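Local coordinates for ATP:cob(I)alamin adenosyltransferase (Salmonella enterica subsp. enterica serovar Livingstone, PDB 5CX7), which probably converts cob(I)alamin to adenosylcobalamin, the cofactor of propanediol dehydratase, and binds heme through the C-terminal domain studied here, at residues E[25-30]-E[131-136]; E[34-39]-E[47-52]; E[60-65]-E[121-126]. All blocks are in the same frame, centred on the assembly; numbering follows the deposited sequence.

In the fold
The contacts build one layered domain, an antiparallel sheet with helices on both faces. Interaction 2 is the hairpin of strands 36-41 and 46-51. Interaction 1 joins two helices on one face, where Ala28 CB lies 3.6 Å from Met52 SD and Ile133 CD1 3.8 Å from Val35 CG1. Interaction 3 seats helix 59-72 on the other face; its strand 115-123 adjoins 36-41, a probable hydrogen bond linking Gly121 N and Ser38 O (2.8 Å). Ile122 CG1 reaches Ala134 CB (3.7 Å). The heme lies on the face covered by helix 14-31; interaction 1 supplies Val25 and interaction 2 Trp50 to its pocket, whereas interaction 3 is remote, the Ile122 side chain about 11 Å away.

Interaction 1 (E[25-30]-E[131-136]); sequences VERAQQ and MDIAQT
Arg27 and Asp132 form a bidentate salt bridge between two helices, 14-31 and 127-139, that lie on the same face of the central antiparallel sheet. The guanidinium takes the carboxylate side-on, using one nitrogen for each oxygen. Arg27 NE donates to Asp132 OD1 at 2.9 Å, and Arg27 NH2 donates to Asp132 OD2 at 2.8 Å. The second bond uses the syn lone pair of OD2. The two flat groups are nevertheless not coplanar: their planes stand 38° apart. Arg27 NH1 also donates, in the guanidinium plane, to Gln30 OE1 (3.0 Å), about one turn further along the same helix, so the group is held at two edges and its rotation is restricted.

The bend at chi2 (54°) in the Arg27 chain turns the guanidinium toward Asp132 while the methylenes lie across Thr136. There Arg27 CG is 3.6 Å from Thr136 OG1, a van der Waals contact with a hydroxyl already engaged: Thr136 OG1 donates to Asp132 O at 2.7 Å, from the face of that carbonyl opposite to Thr136 N.

Helix 14-31 also lends Val25 to the heme pocket, and its Glu26 and Gln29 probably bind magnesium; the contact itself stands apart from these sites. The axes approach to 8.8 Å at 141° between their directions. Ile133 packs alongside the arginine's methylenes, CG1 against Arg27 CG, and also meets Val35, just before strand 36-41, and Ile122 of strand 115-123. Its chain ends at Ile133 CD1, which rests 3.9 Å from the methyl carbon Ala28 CB.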
loop_
_atom_site.group_PDB
_atom_site.type_symbol
_atom_site.label_atom_id
_atom_site.label_comp_id
_atom_site.label_asym_id
_atom_site.label_seq_id
_atom_site.Cartn_x
_atom_site.Cartn_y
_atom_site.Cartn_z
ATOM N N VAL E 25 -4.185 8.158 -31.124
ATOM C CA VAL E 25 -4.191 9.607 -30.912
ATOM C C VAL E 25 -4.949 10.337 -32.031
ATOM O O VAL E 25 -5.757 11.247 -31.773
ATOM C CB VAL E 25 -2.756 10.134 -30.805
ATOM C CG1 VAL E 25 -2.664 11.663 -30.890
ATOM C CG2 VAL E 25 -2.108 9.682 -29.506
ATOM N N GLU E 26 -4.700 9.942 -33.289
ATOM C CA GLU E 26 -5.439 10.525 -34.433
ATOM C C GLU E 26 -6.968 10.364 -34.274
ATOM O O GLU E 26 -7.728 11.303 -34.506
ATOM C CB GLU E 26 -4.944 9.944 -35.770
ATOM C CG GLU E 26 -3.570 10.536 -36.114
ATOM C CD GLU E 26 -2.936 9.939 -37.372
ATOM O OE1 GLU E 26 -3.549 9.018 -37.989
ATOM O OE2 GLU E 26 -1.812 10.367 -37.721
ATOM N N ARG E 27 -7.414 9.172 -33.929
ATOM C CA ARG E 27 -8.817 8.928 -33.731
ATOM C C ARG E 27 -9.396 9.750 -32.561
ATOM O O ARG E 27 -10.504 10.317 -32.678
ATOM C CB ARG E 27 -9.099 7.418 -33.509
ATOM C CG ARG E 27 -10.558 7.050 -33.373
ATOM C CD ARG E 27 -11.353 7.597 -34.592
ATOM N NE ARG E 27 -12.737 7.203 -34.481
ATOM C CZ ARG E 27 -13.753 7.779 -35.138
ATOM N NH1 ARG E 27 -13.541 8.785 -35.983
ATOM N NH2 ARG E 27 -15.030 7.365 -34.915
ATOM N N ALA E 28 -8.648 9.809 -31.429
ATOM C CA ALA E 28 -9.084 10.655 -30.330
ATOM C C ALA E 28 -9.204 12.145 -30.748
ATOM O O ALA E 28 -10.181 12.843 -30.378
ATOM C CB ALA E 28 -8.109 10.510 -29.160
ATOM N N GLN E 29 -8.247 12.639 -31.522
ATOM C CA GLN E 29 -8.352 13.986 -32.122
ATOM C C GLN E 29 -9.636 14.164 -32.981
ATOM O O GLN E 29 -10.302 15.181 -32.860
ATOM C CB GLN E 29 -7.122 14.318 -32.964
ATOM C CG GLN E 29 -5.905 14.561 -32.120
ATOM C CD GLN E 29 -4.617 14.646 -32.917
ATOM O OE1 GLN E 29 -4.543 14.211 -34.050
ATOM N NE2 GLN E 29 -3.620 15.212 -32.323
ATOM N N GLN E 30 -9.990 13.159 -33.792
ATOM C CA GLN E 30 -11.193 13.236 -34.590
ATOM C C GLN E 30 -12.420 13.334 -33.715
ATOM O O GLN E 30 -13.376 14.024 -34.059
ATOM C CB GLN E 30 -11.354 12.008 -35.505
ATOM C CG GLN E 30 -10.384 12.005 -36.675
ATOM C CD GLN E 30 -10.269 10.669 -37.418
ATOM O OE1 GLN E 30 -10.950 9.689 -37.135
ATOM N NE2 GLN E 30 -9.213 10.577 -38.211
ATOM N N MET E 131 -13.557 2.542 -26.517
ATOM C CA MET E 131 -13.600 1.370 -27.333
ATOM C C MET E 131 -13.375 1.727 -28.820
ATOM O O MET E 131 -12.735 0.977 -29.546
ATOM C CB MET E 131 -14.893 0.609 -27.131
ATOM C CG MET E 131 -14.982 -0.057 -25.706
ATOM S SD MET E 131 -16.565 -0.712 -25.314
ATOM C CE MET E 131 -16.546 -2.120 -26.409
ATOM N N ASP E 132 -14.047 2.734 -29.295
ATOM C CA ASP E 132 -13.896 3.201 -30.695
ATOM C C ASP E 132 -12.474 3.516 -31.004
ATOM O O ASP E 132 -11.908 3.046 -32.020
ATOM C CB ASP E 132 -14.794 4.421 -30.873
ATOM C CG ASP E 132 -14.742 5.048 -32.320
ATOM O OD1 ASP E 132 -13.731 4.923 -32.998
ATOM O OD2 ASP E 132 -15.640 5.827 -32.614
ATOM N N ILE E 133 -11.850 4.312 -30.154
ATOM C CA ILE E 133 -10.426 4.630 -30.308
ATOM C C ILE E 133 -9.512 3.401 -30.327
ATOM O O ILE E 133 -8.700 3.289 -31.219
ATOM C CB ILE E 133 -9.970 5.624 -29.244
ATOM C CG1 ILE E 133 -10.704 6.992 -29.428
ATOM C CG2 ILE E 133 -8.478 5.843 -29.254
ATOM C CD1 ILE E 133 -10.758 7.845 -28.178
ATOM N N ALA E 134 -9.733 2.490 -29.379
ATOM C CA ALA E 134 -8.978 1.278 -29.308
ATOM C C ALA E 134 -9.166 0.426 -30.578
ATOM O O ALA E 134 -8.202 -0.055 -31.131
ATOM C CB ALA E 134 -9.381 0.483 -28.076
ATOM N N GLN E 135 -10.392 0.234 -30.990
ATOM C CA GLN E 135 -10.691 -0.565 -32.196
ATOM C C GLN E 135 -10.094 0.034 -33.459
ATOM O O GLN E 135 -9.559 -0.679 -34.293
ATOM C CB GLN E 135 -12.194 -0.732 -32.388
ATOM C CG GLN E 135 -12.860 -1.649 -31.374
ATOM C CD GLN E 135 -14.360 -1.336 -31.242
ATOM O OE1 GLN E 135 -14.922 -0.640 -32.045
ATOM N NE2 GLN E 135 -14.987 -1.846 -30.195
ATOM N N THR E 136 -10.173 1.336 -33.574
ATOM C CA THR E 136 -9.583 2.061 -34.716
ATOM C C THR E 136 -8.083 1.842 -34.749
ATOM O O THR E 136 -7.518 1.638 -35.817
ATOM C CB THR E 136 -9.934 3.580 -34.643
ATOM O OG1 THR E 136 -11.342 3.724 -34.607
ATOM C CG2 THR E 136 -9.380 4.365 -35.854
#

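Interaction 2 (E[34-39]-E[47-52]); sequences PVVVSI and TVTWRM. With HEM (protoporphyrin IX containing Fe), chain B.
A beta hairpin, strands 36-41 and 46-51, brings Trp50 into the heme pocket. Val37 and Trp50 form a hydrogen-bonded antiparallel pair: Val37 N donates to Trp50 O and Trp50 N to Val37 O, both at 2.9 Å and in the carbonyl planes. Ile39 and Val48 form a second hydrogen-bonded pair, with Ile39 CD1 alongside Val48 CB at 4.1 Å. A classic beta bulge sets Thr47 and Val48 both opposite Ile39, whose O accepts from Thr47 N at 2.8 Å and from Val48 N at 3.1 Å.

Beyond the strand ends, Met52 N donates to Val35 O at 3.0 Å. The Met52 side chain folds back so that its SD receives a weak but nearly straight bond from Val35 N (3.5 Å, 174°).

The Trp50 ring leaves the sheet toward the heme. With Trp50 CG anti to the backbone N (chi1 -173°), the indole receives heme methyl CMC over one face, and Trp50 CE3 touches vinyl carbon CBB at 3.4 Å. Val48, Thr49 and Trp50 also pair with a strand of a second subunit. The hairpin's outer strand thus lines the heme pocket and extends across the interface the antiparallel sheet of this HbpS-like domain of the GAF clan.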
loop_
_atom_site.group_PDB
_atom_site.type_symbol
_atom_site.label_atom_id
_atom_site.label_comp_id
_atom_site.label_asym_id
_atom_site.label_seq_id
_atom_site.Cartn_x
_atom_site.Cartn_y
_atom_site.Cartn_z
ATOM N N PRO E 34 -9.503 14.125 -25.428
ATOM C CA PRO E 34 -8.153 13.740 -25.058
ATOM C C PRO E 34 -8.091 12.467 -24.229
ATOM O O PRO E 34 -8.855 12.326 -23.284
ATOM C CB PRO E 34 -7.665 14.937 -24.225
ATOM C CG PRO E 34 -8.870 15.590 -23.694
ATOM C CD PRO E 34 -10.026 15.232 -24.582
ATOM N N VAL E 35 -7.215 11.544 -24.618
ATOM C CA VAL E 35 -7.079 10.263 -23.942
ATOM C C VAL E 35 -5.658 9.995 -23.511
ATOM O O VAL E 35 -4.707 10.644 -23.951
ATOM C CB VAL E 35 -7.627 9.074 -24.777
ATOM C CG1 VAL E 35 -9.117 9.269 -25.083
ATOM C CG2 VAL E 35 -6.822 8.865 -26.069
ATOM N N VAL E 36 -5.537 8.962 -22.656
ATOM C CA VAL E 36 -4.329 8.317 -22.437
ATOM C C VAL E 36 -4.365 6.965 -23.178
ATOM O O VAL E 36 -5.354 6.257 -23.137
ATOM C CB VAL E 36 -4.072 8.045 -20.899
ATOM C CG1 VAL E 36 -2.794 7.222 -20.678
ATOM C CG2 VAL E 36 -3.993 9.317 -20.135
ATOM N N VAL E 37 -3.246 6.642 -23.821
ATOM C CA VAL E 37 -3.031 5.399 -24.604
ATOM C C VAL E 37 -1.975 4.613 -23.940
ATOM O O VAL E 37 -0.935 5.166 -23.568
ATOM C CB VAL E 37 -2.483 5.683 -26.043
ATOM C CG1 VAL E 37 -2.301 4.419 -26.834
ATOM C CG2 VAL E 37 -3.384 6.657 -26.766
ATOM N N SER E 38 -2.228 3.347 -23.732
ATOM C CA SER E 38 -1.276 2.527 -23.100
ATOM C C SER E 38 -1.197 1.199 -23.809
ATOM O O SER E 38 -2.202 0.604 -24.151
ATOM C CB SER E 38 -1.636 2.293 -21.591
ATOM O OG SER E 38 -0.791 1.256 -21.025
ATOM N N ILE E 39 0.013 0.736 -23.985
ATOM C CA ILE E 39 0.286 -0.579 -24.594
ATOM C C ILE E 39 1.167 -1.339 -23.581
ATOM O O ILE E 39 2.180 -0.845 -23.169
ATOM C CB ILE E 39 0.996 -0.490 -25.940
ATOM C CG1 ILE E 39 0.180 0.392 -26.911
ATOM C CG2 ILE E 39 1.173 -1.865 -26.543
ATOM C CD1 ILE E 39 0.899 0.762 -28.177
ATOM N N THR E 47 4.765 -0.784 -22.098
ATOM C CA THR E 47 5.652 -0.641 -23.229
ATOM C C THR E 47 5.562 0.755 -23.830
ATOM O O THR E 47 6.583 1.333 -24.171
ATOM C CB THR E 47 5.406 -1.775 -24.257
ATOM O OG1 THR E 47 5.593 -3.012 -23.586
ATOM C CG2 THR E 47 6.442 -1.701 -25.420
ATOM N N VAL E 48 4.348 1.279 -23.960
ATOM C CA VAL E 48 4.135 2.611 -24.405
ATOM C C VAL E 48 3.062 3.259 -23.579
ATOM O O VAL E 48 2.042 2.636 -23.325
ATOM C CB VAL E 48 3.655 2.704 -25.896
ATOM C CG1 VAL E 48 3.567 4.173 -26.380
ATOM C CG2 VAL E 48 4.580 1.960 -26.818
ATOM N N THR E 49 3.285 4.515 -23.218
ATOM C CA THR E 49 2.234 5.323 -22.700
ATOM C C THR E 49 2.308 6.654 -23.417
ATOM O O THR E 49 3.370 7.219 -23.553
ATOM C CB THR E 49 2.368 5.565 -21.147
ATOM O OG1 THR E 49 2.303 4.310 -20.502
ATOM C CG2 THR E 49 1.184 6.386 -20.613
ATOM N N TRP E 50 1.158 7.217 -23.725
ATOM C CA TRP E 50 1.055 8.568 -24.278
ATOM C C TRP E 50 -0.162 9.269 -23.786
ATOM O O TRP E 50 -1.270 8.785 -23.871
ATOM C CB TRP E 50 0.969 8.485 -25.834
ATOM C CG TRP E 50 1.037 9.831 -26.448
ATOM C CD1 TRP E 50 0.018 10.730 -26.569
ATOM C CD2 TRP E 50 2.204 10.495 -26.908
ATOM N NE1 TRP E 50 0.471 11.890 -27.155
ATOM C CE2 TRP E 50 1.811 11.774 -27.366
ATOM C CE3 TRP E 50 3.545 10.121 -27.028
ATOM C CZ2 TRP E 50 2.706 12.671 -27.925
ATOM C CZ3 TRP E 50 4.441 11.030 -27.622
ATOM C CH2 TRP E 50 4.031 12.274 -28.017
ATOM N N ARG E 51 0.027 10.443 -23.170
ATOM C CA ARG E 51 -1.065 11.212 -22.644
ATOM C C ARG E 51 -1.289 12.448 -23.456
ATOM O O ARG E 51 -0.396 13.276 -23.576
ATOM C CB ARG E 51 -0.805 11.675 -21.200
ATOM C CG ARG E 51 -1.871 12.602 -20.633
ATOM C CD ARG E 51 -1.650 12.944 -19.135
ATOM N NE ARG E 51 -2.775 13.749 -18.643
ATOM C CZ ARG E 51 -2.885 15.076 -18.663
ATOM N NH1 ARG E 51 -1.903 15.861 -19.100
ATOM N NH2 ARG E 51 -3.999 15.646 -18.180
ATOM N N MET E 52 -2.490 12.612 -23.909
ATOM C CA MET E 52 -2.890 13.829 -24.653
ATOM C C MET E 52 -3.205 14.948 -23.682
ATOM O O MET E 52 -3.688 14.694 -22.547
ATOM C CB MET E 52 -4.080 13.560 -25.544
ATOM C CG MET E 52 -3.827 12.530 -26.601
ATOM S SD MET E 52 -5.277 12.018 -27.506
ATOM C CE MET E 52 -5.729 13.595 -28.292
HETATM C CHA HEM B . 7.900 9.270 -37.140
HETATM C CHB HEM B . 9.377 7.540 -32.836
HETATM C CHC HEM B . 4.989 8.711 -31.180
HETATM C CHD HEM B . 3.763 10.790 -35.340
HETATM C C1A HEM B . 8.605 8.684 -36.138
HETATM C C2A HEM B . 9.852 8.068 -36.319
HETATM C C3A HEM B . 10.260 7.578 -35.109
HETATM C C4A HEM B . 9.301 7.898 -34.152
HETATM C CMA HEM B . 11.537 6.806 -34.822
HETATM C CAA HEM B . 10.618 7.911 -37.627
HETATM C CBA HEM B . 10.301 6.478 -38.127
HETATM C CGA HEM B . 10.221 6.348 -39.628
HETATM O O1A HEM B . 11.196 5.841 -40.244
HETATM O O2A HEM B . 9.180 6.724 -40.231
HETATM C C1B HEM B . 8.306 7.727 -31.986
HETATM C C2B HEM B . 8.293 7.300 -30.657
HETATM C C3B HEM B . 7.060 7.625 -30.176
HETATM C C4B HEM B . 6.295 8.253 -31.281
HETATM C CMB HEM B . 9.481 6.616 -29.968
HETATM C CAB HEM B . 6.671 7.362 -28.776
HETATM C CBB HEM B . 5.541 7.652 -28.176
HETATM C C1C HEM B . 4.252 9.360 -32.156
HETATM C C2C HEM B . 2.917 9.835 -31.981
HETATM C C3C HEM B . 2.577 10.447 -33.199
HETATM C C4C HEM B . 3.719 10.307 -34.063
HETATM C CMC HEM B . 2.043 9.705 -30.722
HETATM C CAC HEM B . 1.329 11.140 -33.664
HETATM C CBC HEM B . 0.240 11.346 -32.967
HETATM C C1D HEM B . 4.847 10.511 -36.142
HETATM C C2D HEM B . 4.783 10.987 -37.527
HETATM C C3D HEM B . 5.935 10.552 -38.080
HETATM C C4D HEM B . 6.678 9.852 -36.994
HETATM C CMD HEM B . 3.654 11.791 -38.151
HETATM C CAD HEM B . 6.384 10.809 -39.523
HETATM C CBD HEM B . 5.542 10.110 -40.594
HETATM C CGD HEM B . 6.275 8.985 -41.292
HETATM O O1D HEM B . 6.305 8.929 -42.567
HETATM O O2D HEM B . 6.818 8.090 -40.594
HETATM N NA HEM B . 8.263 8.544 -34.790
HETATM N NB HEM B . 7.133 8.273 -32.299
HETATM N NC HEM B . 4.692 9.602 -33.431
HETATM N ND HEM B . 5.993 9.826 -35.860
HETATM FE FE HEM B . 6.558 9.048 -34.159
#

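Interaction 3 (E[60-65]-E[121-126]); sequences SELAPK and GISGGS
Ala63 and Ser123 bury the most surface in this contact, with Gly121 next, where helix 59-72 packs against one face of the antiparallel sheet at strand 115-123. The axes of segments 60-65 and 121-123 come within 6.1 Å and run roughly antiparallel (156°). The close approach goes with small residues: Ala63 and Gly121 have the nearest CA atoms.

Ala63 lies over the strand backbone. Its CB is 3.7 Å from Gly121 O and 3.8 Å from Ser123 N, so the methyl spans the peptide units either side of Ile122, whose own side chain points to the other face, toward Ala134 and Ile133 of helix 127-139. Gly121 sits beneath the helix carbonyl; with no side chain, it lets Ala63 O come within 3.6 Å of Gly121 CA.

Ser123, by contrast, points its side chain at the helix. Its CB approaches Ala63 N at 3.7 Å. The hydroxyl, anti to the backbone N (chi1 -178°), lies beside the Leu62 chain, but its polar partners are elsewhere: it is hydrogen-bonded to Ser59 OG, just before 60-65, and to a glycerol molecule probably acquired from the crystallisation liquor.

The helix is kinked at Pro64, whose nitrogen has no hydrogen to give to the preceding turn. On its outer side Glu61 makes a salt bridge to Lys65 and another to Lys100 of a third subunit. Leu62 also touches Leu97 of that subunit, while within the contact Leu62 CB sits 3.5 Å from Ser123 OG.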
loop_
_atom_site.group_PDB
_atom_site.type_symbol
_atom_site.label_atom_id
_atom_site.label_comp_id
_atom_site.label_asym_id
_atom_site.label_seq_id
_atom_site.Cartn_x
_atom_site.Cartn_y
_atom_site.Cartn_z
ATOM N N SER E 60 -4.822 8.387 -16.587
ATOM C CA SER E 60 -3.411 7.984 -16.317
ATOM C C SER E 60 -3.278 6.631 -15.612
ATOM O O SER E 60 -2.292 5.925 -15.800
ATOM C CB SER E 60 -2.628 9.068 -15.559
ATOM O OG SER E 60 -2.550 10.219 -16.399
ATOM N N GLU E 61 -4.264 6.295 -14.811
ATOM C CA GLU E 61 -4.285 4.997 -14.076
ATOM C C GLU E 61 -5.146 3.997 -14.812
ATOM O O GLU E 61 -4.738 2.861 -14.974
ATOM C CB GLU E 61 -4.793 5.265 -12.639
ATOM C CG GLU E 61 -4.870 4.028 -11.768
ATOM C CD GLU E 61 -4.968 4.325 -10.285
ATOM O OE1 GLU E 61 -4.884 5.519 -9.861
ATOM O OE2 GLU E 61 -5.203 3.351 -9.497
ATOM N N LEU E 62 -6.307 4.455 -15.327
ATOM C CA LEU E 62 -7.216 3.525 -15.988
ATOM C C LEU E 62 -6.711 2.951 -17.324
ATOM O O LEU E 62 -6.876 1.728 -17.582
ATOM C CB LEU E 62 -8.610 4.158 -16.258
ATOM C CG LEU E 62 -9.419 4.517 -15.051
ATOM C CD1 LEU E 62 -10.622 5.300 -15.439
ATOM C CD2 LEU E 62 -9.801 3.310 -14.180
ATOM N N ALA E 63 -6.039 3.750 -18.133
ATOM C CA ALA E 63 -5.556 3.198 -19.436
ATOM C C ALA E 63 -4.511 2.040 -19.281
ATOM O O ALA E 63 -4.712 0.962 -19.872
ATOM C CB ALA E 63 -5.063 4.283 -20.388
ATOM N N PRO E 64 -3.451 2.217 -18.437
ATOM C CA PRO E 64 -2.513 1.108 -18.301
ATOM C C PRO E 64 -3.159 -0.079 -17.641
ATOM O O PRO E 64 -2.834 -1.251 -17.975
ATOM C CB PRO E 64 -1.386 1.665 -17.426
ATOM C CG PRO E 64 -1.581 3.170 -17.469
ATOM C CD PRO E 64 -2.952 3.478 -17.846
ATOM N N LYS E 65 -4.043 0.172 -16.703
ATOM C CA LYS E 65 -4.806 -0.962 -16.101
ATOM C C LYS E 65 -5.639 -1.734 -17.098
ATOM O O LYS E 65 -5.754 -2.968 -17.023
ATOM C CB LYS E 65 -5.661 -0.490 -14.917
ATOM C CG LYS E 65 -4.747 -0.129 -13.709
ATOM C CD LYS E 65 -5.564 0.355 -12.561
ATOM C CE LYS E 65 -4.623 0.373 -11.285
ATOM N NZ LYS E 65 -5.410 0.700 -10.097
ATOM N N GLY E 121 -4.869 -0.276 -24.084
ATOM C CA GLY E 121 -5.843 0.374 -23.255
ATOM C C GLY E 121 -5.995 1.851 -23.498
ATOM O O GLY E 121 -5.026 2.565 -23.706
ATOM N N ILE E 122 -7.249 2.290 -23.540
ATOM C CA ILE E 122 -7.611 3.676 -23.772
ATOM C C ILE E 122 -8.542 4.153 -22.686
ATOM O O ILE E 122 -9.475 3.464 -22.340
ATOM C CB ILE E 122 -8.414 3.867 -25.110
ATOM C CG1 ILE E 122 -7.616 3.289 -26.323
ATOM C CG2 ILE E 122 -8.737 5.318 -25.316
ATOM C CD1 ILE E 122 -6.287 4.014 -26.636
ATOM N N SER E 123 -8.274 5.348 -22.178
ATOM C CA SER E 123 -9.149 5.957 -21.255
ATOM C C SER E 123 -9.145 7.442 -21.446
ATOM O O SER E 123 -8.127 8.061 -21.762
ATOM C CB SER E 123 -8.729 5.637 -19.759
ATOM O OG SER E 123 -9.680 6.242 -18.866
ATOM N N GLY E 124 -10.284 8.043 -21.156
ATOM C CA GLY E 124 -10.437 9.503 -21.240
ATOM C C GLY E 124 -11.741 9.992 -21.798
ATOM O O GLY E 124 -12.196 11.118 -21.484
ATOM N N GLY E 125 -12.376 9.159 -22.603
ATOM C CA GLY E 125 -13.722 9.441 -23.089
ATOM C C GLY E 125 -14.788 8.635 -22.396
ATOM O O GLY E 125 -14.627 8.199 -21.236
ATOM N N SER E 126 -15.956 8.564 -23.024
ATOM C CA SER E 126 -16.991 7.658 -22.560
ATOM C C SER E 126 -16.397 6.287 -22.796
ATOM O O SER E 126 -15.482 6.170 -23.624
ATOM C CB SER E 126 -18.338 7.877 -23.337
ATOM O OG SER E 126 -18.096 7.613 -24.718
#